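Local coordinates for protein exonuclease mut-7 homolog (Aedes aegypti, PDB 7JW2) that probably acts, through this exonuclease domain, as a magnesium-dependent 3'-5' exoribonuclease that trims the 3' ends of AGO1-bound microRNAs, at residues A[9-14]-A[58-63]; A[54-59]-A[188-193]; A[38-43]-A[101-106]. One frame throughout, in Å; residues are numbered along the deposited sequence.

Interaction 1 (A[9-14]-A[58-63]); sequences ESHVHL and WDDVYM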
loop_
_atom_site.group_PDB
_atom_site.type_symbol
_atom_site.label_atom_id
_atom_site.label_comp_id
_atom_site.label_asym_id
_atom_site.label_seq_id
_atom_site.Cartn_x
_atom_site.Cartn_y
_atom_site.Cartn_z
ATOM N N GLU A 9 -20.227 10.700 3.612
ATOM C CA GLU A 9 -20.054 9.836 2.446
ATOM C C GLU A 9 -18.642 9.916 1.877
ATOM O O GLU A 9 -18.176 8.962 1.243
ATOM C CB GLU A 9 -21.073 10.200 1.365
ATOM C CG GLU A 9 -22.477 9.697 1.643
ATOM C CD GLU A 9 -23.520 10.391 0.786
ATOM O OE1 GLU A 9 -24.714 10.038 0.900
ATOM O OE2 GLU A 9 -23.143 11.288 -0.001
ATOM N N SER A 10 -17.947 11.038 2.077
ATOM C CA SER A 10 -16.565 11.150 1.624
ATOM C C SER A 10 -15.607 10.284 2.430
ATOM O O SER A 10 -14.430 10.185 2.067
ATOM C CB SER A 10 -16.107 12.605 1.685
ATOM O OG SER A 10 -15.870 12.996 3.025
ATOM N N HIS A 11 -16.074 9.662 3.510
ATOM C CA HIS A 11 -15.254 8.760 4.306
ATOM C C HIS A 11 -15.687 7.308 4.148
ATOM O O HIS A 11 -15.300 6.457 4.955
ATOM C CB HIS A 11 -15.274 9.186 5.775
ATOM C CG HIS A 11 -14.514 10.449 6.032
ATOM N ND1 HIS A 11 -13.141 10.481 6.128
ATOM C CD2 HIS A 11 -14.931 11.729 6.180
ATOM C CE1 HIS A 11 -12.743 11.723 6.340
ATOM N NE2 HIS A 11 -13.811 12.501 6.372
ATOM N N VAL A 12 -16.492 7.019 3.126
ATOM C CA VAL A 12 -16.873 5.664 2.744
ATOM C C VAL A 12 -16.258 5.402 1.378
ATOM O O VAL A 12 -16.558 6.118 0.414
ATOM C CB VAL A 12 -18.397 5.495 2.708
ATOM C CG1 VAL A 12 -18.769 4.099 2.268
ATOM C CG2 VAL A 12 -18.988 5.825 4.079
ATOM N N HIS A 13 -15.401 4.380 1.285
ATOM C CA HIS A 13 -14.527 4.194 0.129
ATOM C C HIS A 13 -14.790 2.851 -0.530
ATOM O O HIS A 13 -14.653 1.805 0.110
ATOM C CB HIS A 13 -13.060 4.285 0.548
ATOM C CG HIS A 13 -12.763 5.449 1.436
ATOM N ND1 HIS A 13 -12.553 6.723 0.951
ATOM C CD2 HIS A 13 -12.661 5.537 2.783
ATOM C CE1 HIS A 13 -12.323 7.543 1.962
ATOM N NE2 HIS A 13 -12.380 6.847 3.084
ATOM N N LEU A 14 -15.145 2.874 -1.813
ATOM C CA LEU A 14 -15.229 1.653 -2.595
ATOM C C LEU A 14 -13.841 1.379 -3.157
ATOM O O LEU A 14 -13.311 2.174 -3.943
ATOM C CB LEU A 14 -16.272 1.762 -3.714
ATOM C CG LEU A 14 -16.501 0.490 -4.545
ATOM C CD1 LEU A 14 -17.013 -0.665 -3.699
ATOM C CD2 LEU A 14 -17.452 0.743 -5.727
ATOM N N TRP A 58 -12.845 4.142 13.116
ATOM C CA TRP A 58 -13.753 5.165 13.615
ATOM C C TRP A 58 -13.947 6.305 12.626
ATOM O O TRP A 58 -14.922 7.059 12.747
ATOM C CB TRP A 58 -13.242 5.728 14.941
ATOM C CG TRP A 58 -13.532 4.856 16.106
ATOM C CD1 TRP A 58 -12.626 4.215 16.888
ATOM C CD2 TRP A 58 -14.823 4.515 16.623
ATOM N NE1 TRP A 58 -13.267 3.511 17.874
ATOM C CE2 TRP A 58 -14.618 3.665 17.726
ATOM C CE3 TRP A 58 -16.130 4.850 16.262
ATOM C CZ2 TRP A 58 -15.664 3.144 18.469
ATOM C CZ3 TRP A 58 -17.172 4.338 17.008
ATOM C CH2 TRP A 58 -16.932 3.492 18.097
ATOM N N ASP A 59 -13.050 6.446 11.642
ATOM C CA ASP A 59 -13.060 7.593 10.746
ATOM C C ASP A 59 -13.393 7.267 9.300
ATOM O O ASP A 59 -13.737 8.182 8.552
ATOM C CB ASP A 59 -11.694 8.298 10.774
ATOM C CG ASP A 59 -11.360 8.848 12.136
ATOM O OD1 ASP A 59 -12.227 9.527 12.712
ATOM O OD2 ASP A 59 -10.238 8.603 12.623
ATOM N N ASP A 60 -13.275 6.005 8.883
ATOM C CA ASP A 60 -13.429 5.636 7.481
ATOM C C ASP A 60 -13.951 4.212 7.394
ATOM O O ASP A 60 -13.642 3.370 8.240
ATOM C CB ASP A 60 -12.099 5.718 6.700
ATOM C CG ASP A 60 -11.551 7.136 6.598
ATOM O OD1 ASP A 60 -10.775 7.554 7.490
ATOM O OD2 ASP A 60 -11.887 7.821 5.609
ATOM N N VAL A 61 -14.703 3.929 6.334
ATOM C CA VAL A 61 -15.078 2.561 6.006
ATOM C C VAL A 61 -14.598 2.259 4.598
ATOM O O VAL A 61 -14.838 3.048 3.675
ATOM C CB VAL A 61 -16.593 2.326 6.121
ATOM C CG1 VAL A 61 -16.899 0.870 5.834
ATOM C CG2 VAL A 61 -17.080 2.702 7.516
ATOM N N TYR A 62 -13.903 1.135 4.445
ATOM C CA TYR A 62 -13.422 0.661 3.156
ATOM C C TYR A 62 -14.191 -0.585 2.749
ATOM O O TYR A 62 -14.384 -1.497 3.553
ATOM C CB TYR A 62 -11.928 0.345 3.231
ATOM C CG TYR A 62 -11.079 1.524 3.631
ATOM C CD1 TYR A 62 -10.753 1.754 4.966
ATOM C CD2 TYR A 62 -10.598 2.413 2.685
ATOM C CE1 TYR A 62 -9.967 2.830 5.332
ATOM C CE2 TYR A 62 -9.819 3.492 3.048
ATOM C CZ TYR A 62 -9.515 3.695 4.374
ATOM O OH TYR A 62 -8.736 4.770 4.742
ATOM N N MET A 63 -14.607 -0.642 1.493
ATOM C CA MET A 63 -15.329 -1.803 0.984
ATOM C C MET A 63 -14.544 -2.349 -0.194
ATOM O O MET A 63 -14.547 -1.734 -1.268
ATOM C CB MET A 63 -16.750 -1.422 0.584
ATOM C CG MET A 63 -17.515 -0.901 1.784
ATOM S SD MET A 63 -19.218 -0.476 1.417
ATOM C CE MET A 63 -19.005 0.986 0.441
#

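Interaction 2 (A[54-59]-A[188-193]); sequences QLATWD and DAFCLL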
loop_
_atom_site.group_PDB
_atom_site.type_symbol
_atom_site.label_atom_id
_atom_site.label_comp_id
_atom_site.label_asym_id
_atom_site.label_seq_id
_atom_site.Cartn_x
_atom_site.Cartn_y
_atom_site.Cartn_z
ATOM N N GLN A 54 -15.532 -5.652 4.037
ATOM C CA GLN A 54 -15.663 -4.303 4.578
ATOM C C GLN A 54 -14.789 -4.153 5.821
ATOM O O GLN A 54 -14.863 -4.981 6.733
ATOM C CB GLN A 54 -17.118 -3.953 4.921
ATOM C CG GLN A 54 -18.153 -4.144 3.801
ATOM C CD GLN A 54 -18.860 -5.486 3.880
ATOM O OE1 GLN A 54 -18.505 -6.420 3.159
ATOM N NE2 GLN A 54 -19.870 -5.582 4.744
ATOM N N LEU A 55 -13.972 -3.102 5.835
ATOM C CA LEU A 55 -13.066 -2.807 6.944
ATOM C C LEU A 55 -13.333 -1.395 7.429
ATOM O O LEU A 55 -13.185 -0.439 6.660
ATOM C CB LEU A 55 -11.605 -2.955 6.513
ATOM C CG LEU A 55 -11.286 -4.270 5.800
ATOM C CD1 LEU A 55 -9.863 -4.313 5.251
ATOM C CD2 LEU A 55 -11.548 -5.464 6.708
ATOM N N ALA A 56 -13.692 -1.259 8.708
ATOM C CA ALA A 56 -14.098 0.021 9.277
ATOM C C ALA A 56 -13.149 0.471 10.381
ATOM O O ALA A 56 -12.766 -0.323 11.241
ATOM C CB ALA A 56 -15.517 -0.067 9.852
ATOM N N THR A 57 -12.818 1.753 10.365
ATOM C CA THR A 57 -12.201 2.444 11.496
ATOM C C THR A 57 -13.202 3.460 12.022
ATOM O O THR A 57 -14.272 3.657 11.449
ATOM C CB THR A 57 -10.911 3.151 11.079
ATOM O OG1 THR A 57 -11.244 4.363 10.394
ATOM C CG2 THR A 57 -10.083 2.289 10.150
ATOM N N TRP A 58 -12.845 4.142 13.116
ATOM C CA TRP A 58 -13.753 5.165 13.615
ATOM C C TRP A 58 -13.947 6.305 12.626
ATOM O O TRP A 58 -14.922 7.059 12.747
ATOM C CB TRP A 58 -13.242 5.728 14.941
ATOM C CG TRP A 58 -13.532 4.856 16.106
ATOM C CD1 TRP A 58 -12.626 4.215 16.888
ATOM C CD2 TRP A 58 -14.823 4.515 16.623
ATOM N NE1 TRP A 58 -13.267 3.511 17.874
ATOM C CE2 TRP A 58 -14.618 3.665 17.726
ATOM C CE3 TRP A 58 -16.130 4.850 16.262
ATOM C CZ2 TRP A 58 -15.664 3.144 18.469
ATOM C CZ3 TRP A 58 -17.172 4.338 17.008
ATOM C CH2 TRP A 58 -16.932 3.492 18.097
ATOM N N ASP A 59 -13.050 6.446 11.642
ATOM C CA ASP A 59 -13.060 7.593 10.746
ATOM C C ASP A 59 -13.393 7.267 9.300
ATOM O O ASP A 59 -13.737 8.182 8.552
ATOM C CB ASP A 59 -11.694 8.298 10.774
ATOM C CG ASP A 59 -11.360 8.848 12.136
ATOM O OD1 ASP A 59 -12.227 9.527 12.712
ATOM O OD2 ASP A 59 -10.238 8.603 12.623
ATOM N N ASP A 188 -22.624 -2.439 8.257
ATOM C CA ASP A 188 -22.542 -3.722 8.947
ATOM C C ASP A 188 -21.173 -3.902 9.593
ATOM O O ASP A 188 -21.061 -4.578 10.619
ATOM C CB ASP A 188 -22.877 -4.883 8.005
ATOM C CG ASP A 188 -23.907 -5.839 8.615
ATOM O OD1 ASP A 188 -25.001 -5.373 9.017
ATOM O OD2 ASP A 188 -23.612 -7.049 8.716
ATOM N N ALA A 189 -20.135 -3.287 9.021
ATOM C CA ALA A 189 -18.839 -3.264 9.690
ATOM C C ALA A 189 -18.780 -2.168 10.756
ATOM O O ALA A 189 -18.357 -2.426 11.892
ATOM C CB ALA A 189 -17.722 -3.095 8.655
ATOM N N PHE A 190 -19.205 -0.941 10.421
ATOM C CA PHE A 190 -19.027 0.181 11.348
ATOM C C PHE A 190 -19.790 -0.022 12.660
ATOM O O PHE A 190 -19.306 0.378 13.732
ATOM C CB PHE A 190 -19.457 1.498 10.699
ATOM C CG PHE A 190 -19.109 2.723 11.516
ATOM C CD1 PHE A 190 -20.035 3.278 12.387
ATOM C CD2 PHE A 190 -17.863 3.315 11.401
ATOM C CE1 PHE A 190 -19.718 4.403 13.138
ATOM C CE2 PHE A 190 -17.531 4.443 12.141
ATOM C CZ PHE A 190 -18.471 4.989 13.015
ATOM N N CYS A 191 -20.973 -0.632 12.610
ATOM C CA CYS A 191 -21.768 -0.744 13.835
ATOM C C CYS A 191 -21.082 -1.621 14.876
ATOM O O CYS A 191 -21.403 -1.527 16.072
ATOM C CB CYS A 191 -23.180 -1.259 13.513
ATOM S SG CYS A 191 -23.320 -3.039 13.154
ATOM N N LEU A 192 -20.143 -2.476 14.454
ATOM C CA LEU A 192 -19.407 -3.285 15.418
ATOM C C LEU A 192 -18.558 -2.405 16.323
ATOM O O LEU A 192 -18.435 -2.686 17.527
ATOM C CB LEU A 192 -18.533 -4.306 14.683
ATOM C CG LEU A 192 -19.273 -5.189 13.673
ATOM C CD1 LEU A 192 -18.264 -6.108 12.992
ATOM C CD2 LEU A 192 -20.394 -5.977 14.343
ATOM N N LEU A 193 -17.999 -1.318 15.775
ATOM C CA LEU A 193 -17.247 -0.377 16.610
ATOM C C LEU A 193 -18.160 0.280 17.629
ATOM O O LEU A 193 -17.800 0.404 18.810
ATOM C CB LEU A 193 -16.577 0.698 15.757
ATOM C CG LEU A 193 -15.530 0.232 14.736
ATOM C CD1 LEU A 193 -15.361 1.286 13.673
ATOM C CD2 LEU A 193 -14.186 -0.026 15.427
#

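Interaction 3 (A[38-43]-A[101-106]); sequences SEWKPT and SMFQKA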
loop_
_atom_site.group_PDB
_atom_site.type_symbol
_atom_site.label_atom_id
_atom_site.label_comp_id
_atom_site.label_asym_id
_atom_site.label_seq_id
_atom_site.Cartn_x
_atom_site.Cartn_y
_atom_site.Cartn_z
ATOM N N SER A 38 -18.270 -9.055 5.733
ATOM C CA SER A 38 -18.150 -9.426 4.330
ATOM C C SER A 38 -19.521 -9.746 3.766
ATOM O O SER A 38 -20.463 -10.058 4.504
ATOM C CB SER A 38 -17.192 -10.607 4.140
ATOM O OG SER A 38 -17.668 -11.780 4.763
ATOM N N GLU A 39 -19.616 -9.648 2.438
ATOM C CA GLU A 39 -20.819 -10.018 1.710
ATOM C C GLU A 39 -20.456 -11.028 0.632
ATOM O O GLU A 39 -19.426 -10.900 -0.040
ATOM C CB GLU A 39 -21.518 -8.799 1.065
ATOM C CG GLU A 39 -21.778 -7.606 1.990
ATOM C CD GLU A 39 -22.544 -7.967 3.243
ATOM O OE1 GLU A 39 -22.322 -7.300 4.283
ATOM O OE2 GLU A 39 -23.371 -8.913 3.206
ATOM N N TRP A 40 -21.345 -11.999 0.432
ATOM C CA TRP A 40 -21.082 -13.135 -0.435
ATOM C C TRP A 40 -22.104 -13.194 -1.558
ATOM O O TRP A 40 -23.253 -12.778 -1.389
ATOM C CB TRP A 40 -21.111 -14.427 0.384
ATOM C CG TRP A 40 -19.990 -14.468 1.379
ATOM C CD1 TRP A 40 -19.902 -13.767 2.545
ATOM C CD2 TRP A 40 -18.783 -15.224 1.270
ATOM N NE1 TRP A 40 -18.713 -14.051 3.179
ATOM C CE2 TRP A 40 -18.007 -14.939 2.411
ATOM C CE3 TRP A 40 -18.285 -16.122 0.320
ATOM C CZ2 TRP A 40 -16.766 -15.520 2.631
ATOM C CZ3 TRP A 40 -17.053 -16.693 0.534
ATOM C CH2 TRP A 40 -16.305 -16.390 1.684
ATOM N N LYS A 41 -21.664 -13.695 -2.704
ATOM C CA LYS A 41 -22.593 -13.931 -3.800
ATOM C C LYS A 41 -23.655 -14.939 -3.368
ATOM O O LYS A 41 -23.335 -15.921 -2.690
ATOM C CB LYS A 41 -21.846 -14.472 -5.011
ATOM C CG LYS A 41 -20.779 -13.578 -5.591
ATOM C CD LYS A 41 -20.272 -14.223 -6.874
ATOM C CE LYS A 41 -19.148 -13.442 -7.513
ATOM N NZ LYS A 41 -18.857 -13.998 -8.872
ATOM N N PRO A 42 -24.922 -14.739 -3.735
ATOM C CA PRO A 42 -25.915 -15.800 -3.525
ATOM C C PRO A 42 -25.446 -17.089 -4.186
ATOM O O PRO A 42 -24.811 -17.070 -5.238
ATOM C CB PRO A 42 -27.180 -15.247 -4.190
ATOM C CG PRO A 42 -27.015 -13.768 -4.165
ATOM C CD PRO A 42 -25.525 -13.502 -4.264
ATOM N N THR A 43 -25.740 -18.212 -3.544
ATOM C CA THR A 43 -25.280 -19.508 -4.019
ATOM C C THR A 43 -26.462 -20.369 -4.436
ATOM O O THR A 43 -27.568 -20.251 -3.898
ATOM C CB THR A 43 -24.471 -20.243 -2.952
ATOM O OG1 THR A 43 -25.331 -20.605 -1.867
ATOM C CG2 THR A 43 -23.373 -19.348 -2.435
ATOM N N SER A 101 -13.327 -19.267 7.890
ATOM C CA SER A 101 -13.212 -20.607 7.320
ATOM C C SER A 101 -13.566 -20.604 5.840
ATOM O O SER A 101 -12.902 -21.262 5.028
ATOM C CB SER A 101 -14.102 -21.582 8.085
ATOM O OG SER A 101 -13.833 -21.498 9.471
ATOM N N MET A 102 -14.596 -19.845 5.467
ATOM C CA MET A 102 -15.000 -19.793 4.068
ATOM C C MET A 102 -13.970 -19.067 3.204
ATOM O O MET A 102 -13.799 -19.422 2.033
ATOM C CB MET A 102 -16.366 -19.127 3.955
ATOM C CG MET A 102 -17.098 -19.438 2.666
ATOM S SD MET A 102 -18.830 -18.906 2.722
ATOM C CE MET A 102 -19.480 -20.062 3.919
ATOM N N PHE A 103 -13.286 -18.050 3.749
ATOM C CA PHE A 103 -12.200 -17.404 3.007
ATOM C C PHE A 103 -11.130 -18.409 2.600
ATOM O O PHE A 103 -10.505 -18.262 1.544
ATOM C CB PHE A 103 -11.522 -16.301 3.829
ATOM C CG PHE A 103 -12.356 -15.066 4.058
ATOM C CD1 PHE A 103 -13.286 -14.632 3.127
ATOM C CD2 PHE A 103 -12.174 -14.316 5.208
ATOM C CE1 PHE A 103 -14.038 -13.480 3.367
ATOM C CE2 PHE A 103 -12.913 -13.169 5.449
ATOM C CZ PHE A 103 -13.861 -12.759 4.534
ATOM N N GLN A 104 -10.855 -19.407 3.450
ATOM C CA GLN A 104 -9.747 -20.307 3.141
ATOM C C GLN A 104 -9.986 -21.044 1.835
ATOM O O GLN A 104 -9.029 -21.438 1.159
ATOM C CB GLN A 104 -9.508 -21.300 4.282
ATOM C CG GLN A 104 -9.466 -20.689 5.690
ATOM C CD GLN A 104 -8.268 -19.773 5.965
ATOM O OE1 GLN A 104 -7.417 -19.534 5.101
ATOM N NE2 GLN A 104 -8.197 -19.262 7.192
ATOM N N LYS A 105 -11.248 -21.208 1.444
ATOM C CA LYS A 105 -11.573 -21.880 0.199
ATOM C C LYS A 105 -11.871 -20.902 -0.926
ATOM O O LYS A 105 -11.495 -21.159 -2.072
ATOM C CB LYS A 105 -12.769 -22.830 0.396
ATOM C CG LYS A 105 -12.864 -23.600 1.752
ATOM C CD LYS A 105 -11.525 -23.954 2.440
ATOM C CE LYS A 105 -11.683 -24.810 3.692
ATOM N NZ LYS A 105 -10.567 -24.501 4.654
ATOM N N ALA A 106 -12.497 -19.763 -0.618
ATOM C CA ALA A 106 -12.869 -18.807 -1.653
ATOM C C ALA A 106 -11.731 -17.859 -2.014
ATOM O O ALA A 106 -11.624 -17.423 -3.166
ATOM C CB ALA A 106 -14.089 -18.002 -1.196
#

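Interaction 1 (A[9-14]-A[58-63])
With CG anti to the carbonyl carbon in both (chi1 -47° in the histidine), the ring of His-13 and the carboxylate of Asp-60 meet, and the ring of His-11 arrives with the same kind of torsion. One oxygen serves both imidazoles. His-13 NE2 donates to Asp-60 OD2 at 2.8 Å, almost straight (176°) and on the anti side, tilted 27° out of the carboxylate plane. His-11 ND1 reaches the same OD2 at 3.0 Å from the opposite face. Each ring holds the oxygen near its own plane, so the bonds limit ring rotation, and an aspartate so placed would probably favour protonated histidines. Tyr-62 flanks His-13: the planes are nearly parallel but slid apart, and His-13 CD2 lies 3.5 Å from Tyr-62 CE2 over the tyrosine face, while the phenol hydroxyl bonds to Asp-27 on helix 18-28. On the other side of the sheet, apolar Val-61 and Met-63 lie under Ala-186 of helix 179-205, and Val-12 CG1 meets Met-63 CE at 3.6 Å. Beneath these side chains the backbones pair in parallel. Val-61 N donates to His-11 O (2.9 Å), His-13 N to Val-61 O (2.8 Å) and Met-63 N to His-13 O (2.8 Å). This alternating pattern is that of neighbouring parallel strands, here adding strand 12-15 at the edge of the RNase H-like exonuclease sheet.

Interaction 2 (A[54-59]-A[188-193])
Gln-54 opens a run of side chains that strand 50-56 lays against helix 179-205, a helix packed on the mixed sheet of an RNase H-like exonuclease fold. Its CB rests 3.9 Å from Ala-189 CB, and its bent chain carries NE2 to two acceptors, Ala-185 O on the same helix and Glu-39 OE1 on the adjacent strand, which satisfy its buried NH2 group. At Ala-56 the two backbones come close, with Ala-56 CA 5.3 Å from Phe-190 CA. The small methyl suits this close approach: Ala-56 CB lies 3.8 Å from Phe-190 CA, touches the methyl of Ala-189 and has Leu-193 CD1 at 4.1 Å. Small residues facing each other thus let the helix settle low on the sheet. Thr-57 contributes its backbone, since its O meets Phe-190 CE2 at 3.4 Å near the ring plane, the electropositive edge of the phenyl facing a carbonyl. Phe-190 CG is anti to its own backbone N (chi1 -171°), which sends the ring along the helix flank to this point. Meanwhile Thr-57 OG1 accepts from Asp-59 N in an ST turn that bends the chain at the end of the strand. Within this turn, Trp-58 folds its indole back over the helix. The indole turns an edge toward the face of Phe-190 in an offset edge-to-face pair, planes at 90°, and offers its own face to Leu-193, whose CB stands 3.7 Å from the centroid of the six-membered ring in a CH-pi contact. At the far rim of the indole, Trp-58 CH2 comes within 3.3 Å of Leu-193 O.

Interaction 3 (A[38-43]-A[101-106])
Trp-40 and Met-102 form a Met-aromatic contact: SD sits 3.6 Å from the centroid of the indole's six-membered ring, 11° off its normal. With CG anti to the backbone N (chi1 -160°) and chi2 extended, the methionine chain runs across the indole, Met-102 CG lying 3.3 Å from Trp-40 CH2. Ring against ring, Phe-103 lies on the other side of the indole plane. The planes are near parallel but slid so far that the rings barely overlap, the closest pair being Trp-40 CZ2 and Phe-103 CE1 at 3.5 Å. Apolar contact at the edge comes from Ala-106, whose CB is 3.7 Å from Trp-40 CZ3; a short methyl suits this spot beside the helix. Polar bonding fixes the opposite end of the tryptophan. NE1 donates to Ser-38 OG at 3.0 Å, tilted 28° from the indole plane, and both groups also bond to Asp-99, earlier on helix 96-106. A large, polarisable ring with one N-H thus suits this place: sulfur covers one face of its benzo ring, the slid phenyl touches near CZ2 across the plane, and hydrogen bonds set its rotation. Between 38-43 and 101-106 side chains make the contact, without a hydrogen bond across.

From the N terminus, interaction 1 closes the first loop, returning the chain at 58-63 to pair with 9-14 and so adding the edge strand 12-15. Segment 38-43 lies inside that loop but finds its partner at 101-106, beyond it, so interaction 3 crosses interaction 1. Segment 54-59 shares Trp-58 and Asp-59 with interaction 1 and waits until 188-193 for its helix, making interaction 2 the longest closure, which crosses interaction 3. In the sheet, strands 61-65, 50-56 and 33-40 lie side by side, and Tyr-62 N bonds to Leu-55 O between interactions 1 and 2. To these neighbouring strands, interactions 2 and 3 add helices 179-205 and 96-106.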